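PDB 3I44: aldehyde dehydrogenase, which probably catalyses the oxidation of aldehydes to carboxylic acids with a nicotinamide cofactor. Local coordinates for residues Ser302-Leu310 against Leu423-Tyr434; Gln350-Ile358 against Arg398-Val408. The protein carries 1 engineered substitution. All coordinates share one frame; numbering follows the deposited sequence.

Contact 1: Ser302-Leu310 against Leu423-Tyr434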
loop_
_atom_site.group_PDB
_atom_site.type_symbol
_atom_site.label_atom_id
_atom_site.label_comp_id
_atom_site.label_asym_id
_atom_site.label_seq_id
_atom_site.Cartn_x
_atom_site.Cartn_y
_atom_site.Cartn_z
ATOM N N SER A 302 12.973 -4.699 20.754
ATOM C CA SER A 302 11.755 -4.028 20.443
ATOM C C SER A 302 12.044 -3.132 19.264
ATOM O O SER A 302 12.960 -2.302 19.298
ATOM C CB SER A 302 11.246 -3.218 21.648
ATOM O OG SER A 302 10.818 -4.100 22.661
ATOM N N CYS A 303 11.254 -3.280 18.204
ATOM C CA CYS A 303 11.522 -2.538 16.986
ATOM C C CYS A 303 11.475 -1.019 17.200
ATOM O O CYS A 303 12.191 -0.284 16.531
ATOM C CB CYS A 303 10.579 -3.018 15.879
ATOM S SG CYS A 303 10.682 -4.855 15.612
ATOM N N ASN A 304 10.656 -0.558 18.143
ATOM C CA ASN A 304 10.512 0.880 18.441
ATOM C C ASN A 304 11.334 1.402 19.626
ATOM O O ASN A 304 11.155 2.558 20.056
ATOM C CB ASN A 304 9.019 1.221 18.650
ATOM C CG ASN A 304 8.470 0.704 19.975
ATOM O OD1 ASN A 304 9.027 -0.236 20.593
ATOM N ND2 ASN A 304 7.345 1.271 20.397
ATOM N N ALA A 305 12.255 0.592 20.146
ATOM C CA ALA A 305 13.001 0.980 21.358
ATOM C C ALA A 305 13.748 2.269 21.095
ATOM O O ALA A 305 14.225 2.484 19.972
ATOM C CB ALA A 305 13.994 -0.111 21.807
ATOM N N PRO A 306 13.854 3.138 22.114
ATOM C CA PRO A 306 14.562 4.406 21.993
ATOM C C PRO A 306 16.076 4.193 22.187
ATOM O O PRO A 306 16.624 4.354 23.290
ATOM C CB PRO A 306 13.947 5.247 23.114
ATOM C CG PRO A 306 13.632 4.255 24.172
ATOM C CD PRO A 306 13.166 3.028 23.414
ATOM N N THR A 307 16.746 3.875 21.095
ATOM C CA THR A 307 18.131 3.433 21.128
ATOM C C THR A 307 19.165 4.530 20.866
ATOM O O THR A 307 20.339 4.319 21.128
ATOM C CB THR A 307 18.332 2.225 20.174
ATOM O OG1 THR A 307 17.884 2.549 18.845
ATOM C CG2 THR A 307 17.509 1.036 20.663
ATOM N N ARG A 308 18.745 5.690 20.376
ATOM C CA ARG A 308 19.634 6.843 20.205
ATOM C C ARG A 308 19.143 7.956 21.114
ATOM O O ARG A 308 18.098 8.577 20.858
ATOM C CB ARG A 308 19.670 7.342 18.768
ATOM C CG ARG A 308 20.266 6.336 17.775
ATOM C CD ARG A 308 20.218 6.919 16.372
ATOM N NE ARG A 308 18.836 7.117 15.912
ATOM C CZ ARG A 308 18.408 8.126 15.156
ATOM N NH1 ARG A 308 19.234 9.076 14.747
ATOM N NH2 ARG A 308 17.114 8.211 14.841
ATOM N N MET A 309 19.872 8.198 22.197
ATOM C CA MET A 309 19.476 9.232 23.137
ATOM C C MET A 309 20.231 10.498 22.800
ATOM O O MET A 309 21.471 10.545 22.936
ATOM C CB MET A 309 19.737 8.782 24.561
ATOM C CG MET A 309 19.171 9.736 25.640
ATOM S SD MET A 309 19.513 9.195 27.354
ATOM C CE MET A 309 18.274 7.957 27.670
ATOM N N LEU A 310 19.491 11.524 22.368
ATOM C CA LEU A 310 20.069 12.800 21.945
ATOM C C LEU A 310 19.785 13.789 23.064
ATOM O O LEU A 310 18.627 14.094 23.345
ATOM C CB LEU A 310 19.491 13.260 20.594
ATOM C CG LEU A 310 19.254 12.181 19.502
ATOM C CD1 LEU A 310 18.637 12.796 18.269
ATOM C CD2 LEU A 310 20.537 11.432 19.114
ATOM N N LEU A 423 19.833 15.196 13.616
ATOM C CA LEU A 423 20.280 13.906 14.147
ATOM C C LEU A 423 19.141 12.872 14.224
ATOM O O LEU A 423 19.307 11.744 13.801
ATOM C CB LEU A 423 20.910 14.084 15.531
ATOM C CG LEU A 423 22.272 14.795 15.548
ATOM C CD1 LEU A 423 22.599 15.390 16.916
ATOM C CD2 LEU A 423 23.357 13.795 15.069
ATOM N N ALA A 424 17.993 13.262 14.769
ATOM C CA ALA A 424 16.857 12.327 14.883
ATOM C C ALA A 424 16.430 11.809 13.499
ATOM O O ALA A 424 16.073 10.630 13.343
ATOM C CB ALA A 424 15.682 12.986 15.606
ATOM N N ASN A 425 16.480 12.677 12.489
ATOM C CA ASN A 425 16.073 12.299 11.134
ATOM C C ASN A 425 17.168 11.662 10.280
ATOM O O ASN A 425 16.875 11.260 9.154
ATOM C CB ASN A 425 15.475 13.480 10.344
ATOM C CG ASN A 425 14.131 13.888 10.857
ATOM O OD1 ASN A 425 13.448 13.104 11.539
ATOM N ND2 ASN A 425 13.734 15.121 10.556
ATOM N N ASP A 426 18.378 11.512 10.819
ATOM C CA ASP A 426 19.496 10.910 10.076
ATOM C C ASP A 426 19.452 9.377 10.154
ATOM O O ASP A 426 20.219 8.728 10.860
ATOM C CB ASP A 426 20.829 11.450 10.579
ATOM C CG ASP A 426 22.008 10.878 9.812
ATOM O OD1 ASP A 426 21.781 10.315 8.727
ATOM O OD2 ASP A 426 23.159 10.943 10.314
ATOM N N THR A 427 18.497 8.818 9.438
ATOM C CA THR A 427 18.224 7.400 9.486
ATOM C C THR A 427 17.257 7.111 8.360
ATOM O O THR A 427 16.535 8.016 7.925
ATOM C CB THR A 427 17.578 6.962 10.834
ATOM O OG1 THR A 427 17.342 5.540 10.801
ATOM C CG2 THR A 427 16.208 7.772 11.149
ATOM N N GLU A 428 17.244 5.867 7.891
ATOM C CA GLU A 428 16.276 5.437 6.893
ATOM C C GLU A 428 15.008 4.881 7.571
ATOM O O GLU A 428 13.992 4.638 6.910
ATOM C CB GLU A 428 16.916 4.380 5.960
ATOM C CG GLU A 428 17.987 4.935 4.963
ATOM C CD GLU A 428 17.419 6.020 4.036
ATOM O OE1 GLU A 428 16.685 5.684 3.078
ATOM O OE2 GLU A 428 17.684 7.220 4.269
ATOM N N TYR A 429 15.077 4.687 8.883
ATOM C CA TYR A 429 13.977 4.164 9.673
ATOM C C TYR A 429 13.064 5.319 10.088
ATOM O O TYR A 429 13.405 6.484 9.830
ATOM C CB TYR A 429 14.505 3.482 10.918
ATOM C CG TYR A 429 15.203 2.155 10.699
ATOM C CD1 TYR A 429 14.505 1.064 10.229
ATOM C CD2 TYR A 429 16.556 1.990 11.010
ATOM C CE1 TYR A 429 15.123 -0.148 10.045
ATOM C CE2 TYR A 429 17.192 0.794 10.812
ATOM C CZ TYR A 429 16.482 -0.278 10.332
ATOM O OH TYR A 429 17.086 -1.500 10.165
ATOM N N GLY A 430 11.925 4.997 10.712
ATOM C CA GLY A 430 10.986 6.022 11.199
ATOM C C GLY A 430 9.783 5.402 11.867
ATOM O O GLY A 430 8.638 5.573 11.399
ATOM N N LEU A 431 10.044 4.646 12.937
ATOM C CA LEU A 431 8.999 3.925 13.601
ATOM C C LEU A 431 8.459 4.822 14.744
ATOM O O LEU A 431 7.492 5.547 14.513
ATOM C CB LEU A 431 9.458 2.539 14.025
ATOM C CG LEU A 431 8.411 1.600 14.621
ATOM C CD1 LEU A 431 7.118 1.448 13.732
ATOM C CD2 LEU A 431 9.015 0.196 14.901
ATOM N N THR A 432 9.085 4.794 15.930
ATOM C CA THR A 432 8.749 5.720 17.043
ATOM C C THR A 432 9.936 6.575 17.372
ATOM O O THR A 432 11.036 6.052 17.598
ATOM C CB THR A 432 8.363 4.974 18.333
ATOM O OG1 THR A 432 7.312 4.041 18.064
ATOM C CG2 THR A 432 7.876 5.950 19.395
ATOM N N ASN A 433 9.733 7.885 17.418
ATOM C CA ASN A 433 10.681 8.796 18.016
ATOM C C ASN A 433 10.062 9.326 19.322
ATOM O O ASN A 433 8.831 9.313 19.479
ATOM C CB ASN A 433 10.978 9.958 17.072
ATOM C CG ASN A 433 11.963 9.587 15.953
ATOM O OD1 ASN A 433 12.943 8.903 16.201
ATOM N ND2 ASN A 433 11.712 10.072 14.731
ATOM N N TYR A 434 10.921 9.815 20.223
ATOM C CA TYR A 434 10.566 10.172 21.591
ATOM C C TYR A 434 11.120 11.570 21.901
ATOM O O TYR A 434 12.230 11.950 21.464
ATOM C CB TYR A 434 11.129 9.147 22.583
ATOM C CG TYR A 434 10.681 7.717 22.340
ATOM C CD1 TYR A 434 9.712 7.134 23.142
ATOM C CD2 TYR A 434 11.229 6.941 21.304
ATOM C CE1 TYR A 434 9.276 5.809 22.922
ATOM C CE2 TYR A 434 10.810 5.639 21.090
ATOM C CZ TYR A 434 9.821 5.074 21.902
ATOM O OH TYR A 434 9.380 3.775 21.719
HETATM O O HOH W 1 5.332 3.888 19.813
#
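R308 reaches across to helix 417-425 and takes up two of its backbone carbonyls. A bend at chi3 (-65°) turns the guanidinium edge toward both oxygens, which lie close to its plane: NH2 gives a nearly straight bond to A424 O (3.0 Å, 173°), NH1 a more bent one to L423 O (2.8 Å). L423 O also accepts from D426 N, from the opposite face of its carbonyl plane. NH2 has a second acceptor in K274 O. Arginine suits this buried place because its N-H groups fan out to several acceptors.

Y434 OH donates to N304 O (2.7 Å) from above the carbonyl plane. P306 CB covers one face of the Y434 ring, 4.0 Å from its centroid in a CH-pi contact, and T432 CG2 the opposite face. T432 OG1 hydrogen-bonds to a water (2.6 Å) that N304 ND2 reaches only weakly. L431 CD2 packs on CB of C303, probably the cysteine of the aldehyde dehydrogenase signature.

Residues 302-310 lead into strand 308-312 of the seven-stranded sheet, where strand 276-279 separates it from the parallel strand 432-436; H294 of helix 287-296 meets the Y434 ring and strand 454-457 packs against T432.

Contact 2: Gln350-Ile358 against Arg398-Val408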
loop_
_atom_site.group_PDB
_atom_site.type_symbol
_atom_site.label_atom_id
_atom_site.label_comp_id
_atom_site.label_asym_id
_atom_site.label_seq_id
_atom_site.Cartn_x
_atom_site.Cartn_y
_atom_site.Cartn_z
ATOM N N GLN A 350 21.680 -13.963 17.053
ATOM C CA GLN A 350 21.429 -12.617 17.587
ATOM C C GLN A 350 22.523 -12.163 18.550
ATOM O O GLN A 350 23.072 -11.064 18.405
ATOM C CB GLN A 350 20.052 -12.541 18.255
ATOM C CG GLN A 350 18.920 -12.492 17.246
ATOM C CD GLN A 350 18.972 -11.263 16.379
ATOM O OE1 GLN A 350 19.285 -11.334 15.172
ATOM N NE2 GLN A 350 18.692 -10.113 16.979
ATOM N N TYR A 351 22.877 -13.018 19.494
ATOM C CA TYR A 351 23.992 -12.733 20.380
ATOM C C TYR A 351 25.268 -12.385 19.603
ATOM O O TYR A 351 25.885 -11.371 19.897
ATOM C CB TYR A 351 24.210 -13.883 21.387
ATOM C CG TYR A 351 25.406 -13.720 22.286
ATOM C CD1 TYR A 351 25.277 -13.163 23.564
ATOM C CD2 TYR A 351 26.667 -14.155 21.879
ATOM C CE1 TYR A 351 26.368 -12.996 24.377
ATOM C CE2 TYR A 351 27.764 -14.013 22.699
ATOM C CZ TYR A 351 27.609 -13.434 23.948
ATOM O OH TYR A 351 28.703 -13.272 24.757
ATOM N N ASP A 352 25.630 -13.177 18.586
ATOM C CA ASP A 352 26.857 -12.904 17.844
ATOM C C ASP A 352 26.772 -11.544 17.113
ATOM O O ASP A 352 27.731 -10.778 17.131
ATOM C CB ASP A 352 27.223 -14.045 16.883
ATOM C CG ASP A 352 27.594 -15.360 17.614
ATOM O OD1 ASP A 352 28.023 -15.328 18.790
ATOM O OD2 ASP A 352 27.416 -16.451 17.014
ATOM N N LYS A 353 25.614 -11.230 16.517
ATOM C CA LYS A 353 25.429 -9.933 15.822
ATOM C C LYS A 353 25.593 -8.766 16.799
ATOM O O LYS A 353 26.187 -7.743 16.464
ATOM C CB LYS A 353 24.039 -9.850 15.138
ATOM C CG LYS A 353 23.961 -10.537 13.754
ATOM C CD LYS A 353 22.505 -10.961 13.366
ATOM C CE LYS A 353 21.533 -9.755 13.225
ATOM N NZ LYS A 353 20.111 -10.177 12.850
ATOM N N ILE A 354 25.059 -8.926 18.015
ATOM C CA ILE A 354 25.111 -7.856 19.010
ATOM C C ILE A 354 26.546 -7.661 19.497
ATOM O O ILE A 354 27.046 -6.512 19.613
ATOM C CB ILE A 354 24.154 -8.124 20.201
ATOM C CG1 ILE A 354 22.689 -8.121 19.737
ATOM C CG2 ILE A 354 24.396 -7.046 21.312
ATOM C CD1 ILE A 354 21.667 -8.847 20.704
ATOM N N GLN A 355 27.221 -8.777 19.773
ATOM C CA GLN A 355 28.641 -8.692 20.187
ATOM C C GLN A 355 29.465 -7.962 19.143
ATOM O O GLN A 355 30.307 -7.113 19.472
ATOM C CB GLN A 355 29.242 -10.077 20.439
ATOM C CG GLN A 355 28.608 -10.837 21.584
ATOM C CD GLN A 355 28.766 -10.100 22.891
ATOM O OE1 GLN A 355 29.867 -9.734 23.248
ATOM N NE2 GLN A 355 27.659 -9.864 23.606
ATOM N N ASP A 356 29.214 -8.281 17.874
ATOM C CA ASP A 356 29.957 -7.641 16.777
ATOM C C ASP A 356 29.702 -6.131 16.763
ATOM O O ASP A 356 30.625 -5.309 16.556
ATOM C CB ASP A 356 29.541 -8.268 15.444
ATOM C CG ASP A 356 30.257 -7.640 14.266
ATOM O OD1 ASP A 356 31.513 -7.764 14.189
ATOM O OD2 ASP A 356 29.562 -7.031 13.417
ATOM N N LEU A 357 28.449 -5.751 17.012
ATOM C CA LEU A 357 28.085 -4.331 16.962
ATOM C C LEU A 357 28.677 -3.606 18.171
ATOM O O LEU A 357 29.187 -2.487 18.030
ATOM C CB LEU A 357 26.542 -4.153 16.823
ATOM C CG LEU A 357 26.039 -4.116 15.343
ATOM C CD1 LEU A 357 24.560 -4.468 15.201
ATOM C CD2 LEU A 357 26.320 -2.757 14.672
ATOM N N ILE A 358 28.648 -4.248 19.342
ATOM C CA ILE A 358 29.303 -3.680 20.548
ATOM C C ILE A 358 30.824 -3.461 20.282
ATOM O O ILE A 358 31.360 -2.351 20.446
ATOM C CB ILE A 358 29.080 -4.560 21.783
ATOM C CG1 ILE A 358 27.628 -4.436 22.270
ATOM C CG2 ILE A 358 29.989 -4.140 22.936
ATOM C CD1 ILE A 358 27.225 -5.504 23.256
ATOM N N ARG A 398 28.516 2.511 13.216
ATOM C CA ARG A 398 27.561 1.452 13.030
ATOM C C ARG A 398 26.477 1.446 14.124
ATOM O O ARG A 398 25.320 1.142 13.823
ATOM C CB ARG A 398 28.238 0.079 12.983
ATOM C CG ARG A 398 29.157 -0.134 11.747
ATOM C CD ARG A 398 29.688 -1.583 11.713
ATOM N NE ARG A 398 28.590 -2.543 11.624
ATOM C CZ ARG A 398 28.647 -3.808 12.037
ATOM N NH1 ARG A 398 29.753 -4.313 12.580
ATOM N NH2 ARG A 398 27.579 -4.577 11.917
ATOM N N ILE A 399 26.859 1.726 15.375
ATOM C CA ILE A 399 25.906 1.652 16.495
ATOM C C ILE A 399 24.855 2.758 16.397
ATOM O O ILE A 399 23.771 2.622 16.966
ATOM C CB ILE A 399 26.591 1.664 17.923
ATOM C CG1 ILE A 399 27.557 2.852 18.111
ATOM C CG2 ILE A 399 27.313 0.362 18.173
ATOM C CD1 ILE A 399 28.141 2.950 19.532
ATOM N N PHE A 400 25.178 3.846 15.689
ATOM C CA PHE A 400 24.213 4.903 15.406
ATOM C C PHE A 400 23.229 4.481 14.307
ATOM O O PHE A 400 22.054 4.817 14.370
ATOM C CB PHE A 400 24.943 6.170 15.002
ATOM C CG PHE A 400 24.058 7.396 14.831
ATOM C CD1 PHE A 400 23.784 8.225 15.903
ATOM C CD2 PHE A 400 23.554 7.752 13.578
ATOM C CE1 PHE A 400 23.026 9.358 15.746
ATOM C CE2 PHE A 400 22.778 8.890 13.421
ATOM C CZ PHE A 400 22.532 9.707 14.511
ATOM N N ARG A 401 23.696 3.706 13.321
ATOM C CA ARG A 401 22.899 3.470 12.107
ATOM C C ARG A 401 22.132 2.182 12.105
ATOM O O ARG A 401 21.047 2.116 11.527
ATOM C CB ARG A 401 23.766 3.484 10.855
ATOM C CG ARG A 401 24.561 4.711 10.697
ATOM C CD ARG A 401 24.486 5.216 9.281
ATOM N NE ARG A 401 24.693 6.649 9.333
ATOM C CZ ARG A 401 23.777 7.592 9.131
ATOM N NH1 ARG A 401 22.515 7.322 8.771
ATOM N NH2 ARG A 401 24.171 8.846 9.245
ATOM N N GLU A 402 22.684 1.156 12.724
ATOM C CA GLU A 402 22.128 -0.181 12.580
ATOM C C GLU A 402 21.299 -0.525 13.768
ATOM O O GLU A 402 21.644 -0.180 14.910
ATOM C CB GLU A 402 23.229 -1.231 12.394
ATOM C CG GLU A 402 23.912 -1.152 11.050
ATOM C CD GLU A 402 25.129 -2.060 10.938
ATOM O OE1 GLU A 402 25.104 -3.216 11.408
ATOM O OE2 GLU A 402 26.118 -1.600 10.356
ATOM N N GLU A 403 20.216 -1.248 13.518
ATOM C CA GLU A 403 19.373 -1.700 14.605
ATOM C C GLU A 403 20.121 -2.831 15.294
ATOM O O GLU A 403 20.442 -3.793 14.651
ATOM C CB GLU A 403 18.033 -2.196 14.092
ATOM C CG GLU A 403 17.093 -2.562 15.211
ATOM C CD GLU A 403 15.717 -2.947 14.707
ATOM O OE1 GLU A 403 15.652 -3.677 13.692
ATOM O OE2 GLU A 403 14.717 -2.539 15.342
ATOM N N ILE A 404 20.350 -2.729 16.606
ATOM C CA ILE A 404 21.175 -3.679 17.341
ATOM C C ILE A 404 20.340 -4.802 17.946
ATOM O O ILE A 404 20.775 -5.959 17.942
ATOM C CB ILE A 404 21.983 -2.976 18.433
ATOM C CG1 ILE A 404 22.891 -1.906 17.818
ATOM C CG2 ILE A 404 22.788 -4.002 19.309
ATOM C CD1 ILE A 404 23.497 -0.893 18.842
ATOM N N PHE A 405 19.142 -4.485 18.459
ATOM C CA PHE A 405 18.278 -5.501 19.057
ATOM C C PHE A 405 18.902 -6.206 20.279
ATOM O O PHE A 405 18.664 -7.376 20.516
ATOM C CB PHE A 405 17.810 -6.528 17.990
ATOM C CG PHE A 405 16.322 -6.489 17.730
ATOM C CD1 PHE A 405 15.546 -7.601 17.933
ATOM C CD2 PHE A 405 15.706 -5.312 17.326
ATOM C CE1 PHE A 405 14.155 -7.562 17.707
ATOM C CE2 PHE A 405 14.332 -5.264 17.091
ATOM C CZ PHE A 405 13.556 -6.392 17.293
ATOM N N GLY A 406 19.704 -5.466 21.039
ATOM C CA GLY A 406 20.235 -5.923 22.314
ATOM C C GLY A 406 20.186 -4.734 23.265
ATOM O O GLY A 406 19.815 -3.625 22.838
ATOM N N PRO A 407 20.579 -4.933 24.540
ATOM C CA PRO A 407 20.507 -3.862 25.526
ATOM C C PRO A 407 21.657 -2.904 25.404
ATOM O O PRO A 407 22.534 -2.874 26.268
ATOM C CB PRO A 407 20.529 -4.623 26.838
ATOM C CG PRO A 407 21.398 -5.808 26.532
ATOM C CD PRO A 407 20.915 -6.224 25.179
ATOM N N VAL A 408 21.631 -2.117 24.328
ATOM C CA VAL A 408 22.725 -1.275 23.950
ATOM C C VAL A 408 22.233 0.142 23.601
ATOM O O VAL A 408 21.528 0.359 22.625
ATOM C CB VAL A 408 23.487 -1.898 22.769
ATOM C CG1 VAL A 408 24.636 -0.975 22.312
ATOM C CG2 VAL A 408 23.998 -3.293 23.173
HETATM O O HOH W 2 18.238 -9.919 19.679
#
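D356 and R398 meet because D356 turns its carboxylate opposite to its backbone N (chi1 179°), while R398 bends at chi3 (60°) to bring its guanidinium back beside helix 348-363. They join E402 in a salt-bridge network where this helix packs on the short helix 398-401 and the following E-I-F-G-P loop, a sequence characteristic of aldehyde dehydrogenases. R398 NH1 donates to D356 OD2 (2.9 Å), meeting the oxygen from above the carboxylate plane, 42° out of it. Its other donors grip E402 side-on, NE to OE2 (2.9 Å) and NH2 to OE1 (2.9 Å), both on the syn side. Two carboxylates thus share one cation, which probably keeps all three groups charged and fixes the rotation of the guanidinium.

L357 packs against this network. Its CD2 sits over one face of the R398 guanidinium, 3.5 Å from NH2, and its CD1 meets I404 CG1 at 4.0 Å. A branched aliphatic residue suits this place, since one methyl can cover the flat cation while the other enters the hydrophobic interior. Deeper in, I354 packs its CG2 against I404 CG2, and I358 rests on V408 CG2. G406 has no side chain, and I354 CD1 can therefore settle 3.6 Å from G406 CA. Q350, bent at chi2, brings its amide NE2 near F405 CB, with the amide and ring planes almost perpendicular, and completes the contact through a water that accepts from Q350 NE2 (2.7 Å) and donates to F405 O.

In the fold
The two contacts lie 14 Å apart, centre to centre, and border the same seven-stranded mixed sheet: contact 1 includes parts of strands 308-312 and 432-436, and contact 2 reaches it where V408 starts strand 408-414. Contact 2 is nested along the chain inside the loop closed by contact 1. Strands 408-414 and 308-312 run parallel as neighbours. Side chains touch too: R401 forms a salt bridge to D426, its NH2 2.6 Å from OD2, and F400 makes a cation-pi contact with R308. Helix 398-401 is thereby tied to the turn around D426 and to R308, joining the layer of helix 348-363 to the sheet near C303 and E403, probably within the family's catalytic domain.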